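Side-chain contacts in methylmalonyl-CoA carboxyltransferase 5S subunit (Propionibacterium freudenreichii subsp. shermanii, PDB 1RQB), which transfers a carboxyl group from the biotin of the 1.3S subunit to pyruvate, giving oxaloacetate, with the help of one cobalt ion per subunit: residues V342-E345 / V346-R350; D400-P403 / K404-K407. One frame throughout, in Å; residues are numbered along the deposited sequence.

Both contacts lie within the conserved carboxylase domain, and both are away from the cobalt and substrate sites. Contact 1 comes first along the chain, within helix 339-352; contact 2 follows after helices 362-376 and 384-390, where a loop enters helix 403-413. Their centres are 16 Å apart and their nearest atoms about 7 Å, so they do not touch. Tyr-379 meets both Val-349 of contact 1 and Val-405 of contact 2, and Ala-352, at the end of helix 339-352, shares backbone hydrogen bonding with Asp-402. The end of one helix is thus tied to the start of another.

Contact 1: V342-E345 / V346-R350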
loop_
_atom_site.group_PDB
_atom_site.type_symbol
_atom_site.label_atom_id
_atom_site.label_comp_id
_atom_site.label_asym_id
_atom_site.label_seq_id
_atom_site.Cartn_x
_atom_site.Cartn_y
_atom_site.Cartn_z
ATOM N N VAL A 342 8.428 -24.524 -16.005
ATOM C CA VAL A 342 8.958 -23.312 -16.647
ATOM C C VAL A 342 9.540 -22.374 -15.587
ATOM O O VAL A 342 10.541 -21.700 -15.826
ATOM C CB VAL A 342 7.855 -22.561 -17.417
ATOM C CG1 VAL A 342 8.350 -21.187 -17.836
ATOM C CG2 VAL A 342 7.440 -23.361 -18.638
HETATM N N MSE A 343 8.915 -22.338 -14.415
HETATM C CA MSE A 343 9.387 -21.462 -13.333
HETATM C C MSE A 343 10.721 -21.962 -12.779
HETATM O O MSE A 343 11.551 -21.169 -12.337
HETATM C CB MSE A 343 8.349 -21.384 -12.215
HETATM C CG MSE A 343 7.045 -20.761 -12.663
HETATM SE SE MSE A 343 5.841 -20.436 -11.209
HETATM C CE MSE A 343 4.737 -22.017 -11.361
ATOM N N ALA A 344 10.934 -23.270 -12.797
ATOM C CA ALA A 344 12.200 -23.821 -12.292
ATOM C C ALA A 344 13.290 -23.631 -13.348
ATOM O O ALA A 344 14.482 -23.686 -13.047
ATOM C CB ALA A 344 12.033 -25.299 -11.974
ATOM N N GLU A 345 12.866 -23.381 -14.583
ATOM C CA GLU A 345 13.788 -23.211 -15.716
ATOM C C GLU A 345 14.296 -21.770 -15.801
ATOM O O GLU A 345 15.433 -21.536 -16.208
ATOM C CB GLU A 345 13.071 -23.599 -17.021
ATOM C CG GLU A 345 13.926 -23.542 -18.281
ATOM C CD GLU A 345 15.086 -24.525 -18.252
ATOM O OE1 GLU A 345 14.886 -25.662 -17.771
ATOM O OE2 GLU A 345 16.192 -24.170 -18.722
ATOM N N VAL A 346 13.463 -20.802 -15.420
ATOM C CA VAL A 346 13.850 -19.385 -15.481
ATOM C C VAL A 346 15.205 -19.169 -14.803
ATOM O O VAL A 346 16.121 -18.599 -15.394
ATOM C CB VAL A 346 12.785 -18.474 -14.823
ATOM C CG1 VAL A 346 13.372 -17.092 -14.558
ATOM C CG2 VAL A 346 11.569 -18.354 -15.734
ATOM N N PRO A 347 15.351 -19.610 -13.543
ATOM C CA PRO A 347 16.641 -19.420 -12.874
ATOM C C PRO A 347 17.822 -19.982 -13.670
ATOM O O PRO A 347 18.898 -19.387 -13.707
ATOM C CB PRO A 347 16.446 -20.148 -11.548
ATOM C CG PRO A 347 15.003 -19.869 -11.252
ATOM C CD PRO A 347 14.334 -20.098 -12.595
ATOM N N ARG A 348 17.618 -21.133 -14.306
ATOM C CA ARG A 348 18.699 -21.760 -15.081
ATOM C C ARG A 348 19.042 -20.916 -16.310
ATOM O O ARG A 348 20.216 -20.690 -16.598
ATOM C CB ARG A 348 18.327 -23.203 -15.463
ATOM C CG ARG A 348 18.308 -24.144 -14.246
ATOM C CD ARG A 348 18.034 -25.615 -14.602
ATOM N NE ARG A 348 16.670 -25.849 -15.059
ATOM C CZ ARG A 348 15.740 -26.471 -14.338
ATOM N NH1 ARG A 348 16.031 -26.927 -13.124
ATOM N NH2 ARG A 348 14.517 -26.638 -14.827
ATOM N N VAL A 349 18.026 -20.438 -17.018
ATOM C CA VAL A 349 18.240 -19.598 -18.205
ATOM C C VAL A 349 18.910 -18.287 -17.786
ATOM O O VAL A 349 19.867 -17.831 -18.410
ATOM C CB VAL A 349 16.900 -19.248 -18.890
ATOM C CG1 VAL A 349 17.143 -18.307 -20.063
ATOM C CG2 VAL A 349 16.205 -20.518 -19.360
ATOM N N ARG A 350 18.393 -17.678 -16.722
ATOM C CA ARG A 350 18.953 -16.407 -16.243
ATOM C C ARG A 350 20.448 -16.572 -15.962
ATOM O O ARG A 350 21.262 -15.740 -16.358
ATOM C CB ARG A 350 18.249 -15.938 -14.968
ATOM C CG ARG A 350 18.773 -14.589 -14.503
ATOM C CD ARG A 350 18.120 -14.086 -13.231
ATOM N NE ARG A 350 18.631 -12.752 -12.923
ATOM C CZ ARG A 350 18.584 -12.181 -11.725
ATOM N NH1 ARG A 350 18.046 -12.823 -10.698
ATOM N NH2 ARG A 350 19.094 -10.966 -11.556
#
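Arg-348 folds back over the preceding turn of its helix, laying one guanidinium face on the backbone carbonyl of Ala-344, whose O lies 3.3 Å from CZ and over the centre of the group. The edge of the same guanidinium turns to Glu-345, giving a salt bridge three residues apart. NH2 and NE approach side-on and both bond to one oxygen, OE1 of Glu-345, with NH2 at 3.1 Å. Both come from the same side of the carboxylate, well above its plane, while OE1 stays near the guanidinium plane; the two planes are 55° apart. A bend at chi2 (63°) brings the Glu-345 carboxylate round to this edge, and a bend at chi3 (-69°) turns the arginine to meet it. The other oxygen, OE2, packs 3.7 Å from CG2 of Val-349 and accepts a hydrogen bond from Asn-373, so each carboxylate oxygen has its own partner.

Pro-347 has no N-H to give and kinks the helix; its CD sits 3.0 Å from Met-343 O. Val-346 N still bonds to Val-342 O, and Val-349 N to Glu-345 O at 2.9 Å. Val-342 and Val-346 fill the inner side, wedged between Met-326 of helix 320-331 and helix 362-376, where Val-374 meets Val-342 and Ala-370 meets Val-346, while Val-349 rests on Val-366.

Contact 2: D400-P403 / K404-K407; sequences DRDP and KVVK
Asp-402 occupies the N-cap position of helix 403-413, and its carbonyl O starts the helical bonding by accepting Val-406 N at 2.9 Å. Pro-403, the first helical residue, follows suit: its O accepts Lys-407 N at the same distance. Packing is close on the inner side. CG2 of Val-406 lies 3.1 Å from Asp-402 O and, more loosely, 4.2 Å from CB of Arg-401. Val-405, the buried residue here, presses on Phe-386 and Met-390 of helix 384-390; Val-406 also reaches Met-390 and touches Pro-417.

Arg-401 leads the chain into this turn, and its guanidinium bonds back to Ser-397 and Gly-395, holding the loop just ahead of the cap.

The outer side is looser. Lys-404 and Lys-407 are exposed, and the straight chain of Lys-407 runs out from the helix. Lys-404 CB and CG pass at a slant by the Asp-402 carboxylate, 3.8 Å from OD2 and OD1 respectively; the bend at chi2 (-59°) sets the course of the chain beyond CG, and NZ ends 6.9 Å from Asp-402 OD1. Any pull between these opposite charges is therefore at long range.

The tight part returns at Asp-402: with CG anti to the backbone N (chi1 -174°), its side chain crosses that of Val-405 at about a right angle, and OD2 comes within 3.1 Å of Val-405 CG2.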
loop_
_atom_site.group_PDB
_atom_site.type_symbol
_atom_site.label_atom_id
_atom_site.label_comp_id
_atom_site.label_asym_id
_atom_site.label_seq_id
_atom_site.Cartn_x
_atom_site.Cartn_y
_atom_site.Cartn_z
ATOM N N ASP A 400 29.791 -13.972 -16.005
ATOM C CA ASP A 400 30.177 -14.635 -17.259
ATOM C C ASP A 400 29.059 -15.565 -17.734
ATOM O O ASP A 400 28.470 -16.309 -16.951
ATOM C CB ASP A 400 31.475 -15.425 -17.074
ATOM C CG ASP A 400 32.668 -14.522 -16.827
ATOM O OD1 ASP A 400 32.873 -13.579 -17.622
ATOM O OD2 ASP A 400 33.404 -14.755 -15.842
ATOM N N ARG A 401 28.768 -15.495 -19.029
ATOM C CA ARG A 401 27.730 -16.336 -19.638
ATOM C C ARG A 401 28.261 -17.761 -19.818
ATOM O O ARG A 401 29.466 -17.983 -19.913
ATOM C CB ARG A 401 27.273 -15.727 -20.975
ATOM C CG ARG A 401 26.498 -14.403 -20.799
ATOM C CD ARG A 401 25.993 -13.831 -22.112
ATOM N NE ARG A 401 27.056 -13.297 -22.958
ATOM C CZ ARG A 401 27.354 -12.004 -23.043
ATOM N NH1 ARG A 401 26.667 -11.112 -22.335
ATOM N NH2 ARG A 401 28.342 -11.598 -23.827
ATOM N N ASP A 402 27.351 -18.726 -19.854
ATOM C CA ASP A 402 27.725 -20.141 -19.984
ATOM C C ASP A 402 28.317 -20.413 -21.370
ATOM O O ASP A 402 27.631 -20.308 -22.385
ATOM C CB ASP A 402 26.497 -21.024 -19.743
ATOM C CG ASP A 402 26.832 -22.501 -19.722
ATOM O OD1 ASP A 402 28.014 -22.840 -19.491
ATOM O OD2 ASP A 402 25.912 -23.320 -19.920
ATOM N N PRO A 403 29.610 -20.771 -21.421
ATOM C CA PRO A 403 30.304 -21.060 -22.683
ATOM C C PRO A 403 29.603 -22.134 -23.519
ATOM O O PRO A 403 29.569 -22.058 -24.747
ATOM C CB PRO A 403 31.687 -21.509 -22.218
ATOM C CG PRO A 403 31.890 -20.711 -20.964
ATOM C CD PRO A 403 30.544 -20.851 -20.284
ATOM N N LYS A 404 29.040 -23.127 -22.844
ATOM C CA LYS A 404 28.341 -24.220 -23.535
ATOM C C LYS A 404 27.152 -23.653 -24.311
ATOM O O LYS A 404 26.934 -23.987 -25.475
ATOM C CB LYS A 404 27.833 -25.252 -22.522
ATOM C CG LYS A 404 28.904 -25.814 -21.600
ATOM C CD LYS A 404 30.018 -26.504 -22.362
ATOM C CE LYS A 404 31.065 -27.045 -21.399
ATOM N NZ LYS A 404 32.202 -27.691 -22.114
ATOM N N VAL A 405 26.384 -22.788 -23.659
ATOM C CA VAL A 405 25.201 -22.196 -24.301
ATOM C C VAL A 405 25.628 -21.155 -25.338
ATOM O O VAL A 405 24.935 -20.936 -26.330
ATOM C CB VAL A 405 24.280 -21.535 -23.276
ATOM C CG1 VAL A 405 23.013 -21.042 -23.970
ATOM C CG2 VAL A 405 23.935 -22.532 -22.180
ATOM N N VAL A 406 26.760 -20.507 -25.103
ATOM C CA VAL A 406 27.252 -19.505 -26.059
ATOM C C VAL A 406 27.547 -20.206 -27.385
ATOM O O VAL A 406 27.140 -19.756 -28.457
ATOM C CB VAL A 406 28.545 -18.845 -25.557
ATOM C CG1 VAL A 406 29.154 -18.002 -26.656
ATOM C CG2 VAL A 406 28.250 -17.980 -24.345
ATOM N N LYS A 407 28.246 -21.330 -27.281
ATOM C CA LYS A 407 28.629 -22.128 -28.454
ATOM C C LYS A 407 27.373 -22.508 -29.242
ATOM O O LYS A 407 27.320 -22.348 -30.460
ATOM C CB LYS A 407 29.386 -23.376 -27.989
ATOM C CG LYS A 407 29.986 -24.219 -29.101
ATOM C CD LYS A 407 30.784 -25.376 -28.508
ATOM C CE LYS A 407 31.434 -26.233 -29.582
ATOM N NZ LYS A 407 32.238 -27.340 -28.981
#